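Local coordinates for glutathione peroxidase-like protein (Trypanosoma brucei, PDB 2VUP), which probably reduces hydroperoxides as a tryparedoxin-dependent peroxidase of the glutathione peroxidase family, at residues Glu101-Lys104 and Glu105-Thr109. Residues are numbered along the deposited sequence; the frame is centred on the assembly and turned at random.
Sequences EEIK and EFVCT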
loop_
_atom_site.group_PDB
_atom_site.type_symbol
_atom_site.label_atom_id
_atom_site.label_comp_id
_atom_site.label_asym_id
_atom_site.label_seq_id
_atom_site.Cartn_x
_atom_site.Cartn_y
_atom_site.Cartn_z
ATOM N N GLU A 101 7.182 -10.492 12.071
ATOM C CA GLU A 101 8.525 -10.195 12.600
ATOM C C GLU A 101 9.620 -10.516 11.577
ATOM O O GLU A 101 10.602 -9.780 11.438
ATOM C CB GLU A 101 8.782 -10.967 13.902
ATOM C CG GLU A 101 10.144 -10.686 14.545
ATOM C CD GLU A 101 10.677 -11.859 15.354
ATOM O OE1 GLU A 101 9.937 -12.385 16.216
ATOM O OE2 GLU A 101 11.845 -12.249 15.130
ATOM N N GLU A 102 9.448 -11.631 10.867
ATOM C CA GLU A 102 10.380 -12.026 9.805
ATOM C C GLU A 102 10.318 -11.043 8.638
ATOM O O GLU A 102 11.356 -10.654 8.083
ATOM C CB GLU A 102 10.086 -13.445 9.325
ATOM C CG GLU A 102 10.615 -14.520 10.255
ATOM C CD GLU A 102 9.894 -15.855 10.125
ATOM O OE1 GLU A 102 8.813 -15.916 9.495
ATOM O OE2 GLU A 102 10.411 -16.849 10.679
ATOM N N ILE A 103 9.096 -10.631 8.288
ATOM C CA ILE A 103 8.878 -9.639 7.237
ATOM C C ILE A 103 9.505 -8.293 7.633
ATOM O O ILE A 103 10.244 -7.694 6.850
ATOM C CB ILE A 103 7.366 -9.477 6.896
ATOM C CG1 ILE A 103 6.807 -10.765 6.280
ATOM C CG2 ILE A 103 7.145 -8.306 5.943
ATOM C CD1 ILE A 103 5.318 -10.972 6.522
ATOM N N LYS A 104 9.217 -7.835 8.852
ATOM C CA LYS A 104 9.808 -6.604 9.389
ATOM C C LYS A 104 11.330 -6.588 9.254
ATOM O O LYS A 104 11.908 -5.590 8.825
ATOM C CB LYS A 104 9.410 -6.401 10.856
ATOM C CG LYS A 104 8.092 -5.668 11.050
ATOM C CD LYS A 104 7.418 -6.020 12.378
ATOM C CE LYS A 104 8.043 -5.331 13.588
ATOM N NZ LYS A 104 8.896 -6.265 14.389
ATOM N N GLU A 105 11.969 -7.701 9.605
ATOM C CA GLU A 105 13.426 -7.792 9.567
ATOM C C GLU A 105 13.975 -7.780 8.138
ATOM O O GLU A 105 14.855 -6.980 7.818
ATOM C CB GLU A 105 13.923 -9.020 10.342
ATOM C CG GLU A 105 15.383 -8.914 10.796
ATOM C CD GLU A 105 15.645 -7.690 11.673
ATOM O OE1 GLU A 105 15.181 -7.666 12.838
ATOM O OE2 GLU A 105 16.315 -6.751 11.194
ATOM N N PHE A 106 13.442 -8.657 7.289
ATOM C CA PHE A 106 13.827 -8.736 5.875
ATOM C C PHE A 106 13.767 -7.367 5.188
ATOM O O PHE A 106 14.716 -6.943 4.523
ATOM C CB PHE A 106 12.925 -9.752 5.158
ATOM C CG PHE A 106 13.029 -9.725 3.655
ATOM C CD1 PHE A 106 14.020 -10.450 2.999
ATOM C CD2 PHE A 106 12.117 -8.994 2.892
ATOM C CE1 PHE A 106 14.113 -10.435 1.602
ATOM C CE2 PHE A 106 12.201 -8.968 1.498
ATOM C CZ PHE A 106 13.202 -9.689 0.853
ATOM N N VAL A 107 12.641 -6.687 5.380
ATOM C CA VAL A 107 12.337 -5.414 4.732
ATOM C C VAL A 107 13.312 -4.295 5.128
ATOM O O VAL A 107 13.722 -3.485 4.289
ATOM C CB VAL A 107 10.857 -5.029 5.013
ATOM C CG1 VAL A 107 10.575 -3.565 4.731
ATOM C CG2 VAL A 107 9.930 -5.927 4.200
ATOM N N CYS A 108 13.688 -4.270 6.403
ATOM C CA CYS A 108 14.588 -3.243 6.922
ATOM C C CYS A 108 16.059 -3.503 6.589
ATOM O O CYS A 108 16.795 -2.567 6.280
ATOM C CB CYS A 108 14.387 -3.075 8.426
ATOM S SG CYS A 108 12.761 -2.401 8.837
ATOM N N THR A 109 16.474 -4.768 6.644
ATOM C CA THR A 109 17.860 -5.147 6.333
ATOM C C THR A 109 18.201 -4.981 4.848
ATOM O O THR A 109 19.276 -4.479 4.505
ATOM C CB THR A 109 18.197 -6.601 6.774
ATOM O OG1 THR A 109 17.287 -7.523 6.159
ATOM C CG2 THR A 109 18.123 -6.750 8.291
#
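Ile103 and Val107, one helical turn apart, run alongside each other from the same face of the helix, their branches meeting where Ile103 CG2 comes to 4.1 Å from Val107 CG2. In Val107 it is CG1 that takes the place anti to the backbone N, while CG2 turns back beside N and settles 3.2 Å from Ile103 O. That carbonyl also accepts Val107 N at 3.0 Å, so the valine approaches the same oxygen with both its amide and a methyl. This buried pair marks the inner face of helix 100-111, which follows strand 83-88 and precedes helix 130-138 in this thioredoxin-like fold: Val107 rests on Tyr67 of helix 63-77, and Ile103 packs on Glu96 in the preceding loop.

Phe106 starts from a neighbouring side of the helix. Its CB sits 3.4 Å from Glu102 O, the carbonyl that accepts Phe106 N in an almost straight bond (173° at the hydrogen). With CG anti to the backbone N (chi1 168°), the ring is carried away from the preceding turn, and the side chain touches Thr63 of helix 63-77 and Ser58, about 9 Å from the side chain of Cys60, the predicted active-site cysteine.

Glu101, Lys104, Glu105 and Cys108 make up a more polar part of the helix surface. Glu105 lays its CB 3.6 Å from Glu101 O, which accepts Glu105 N. Lys104 bends late in its chain and sends NZ to a long, weak ion pair with Asp37, while its side chain also touches Ala36; its carbonyl receives Cys108 N in a more bent bond, 149° at the hydrogen.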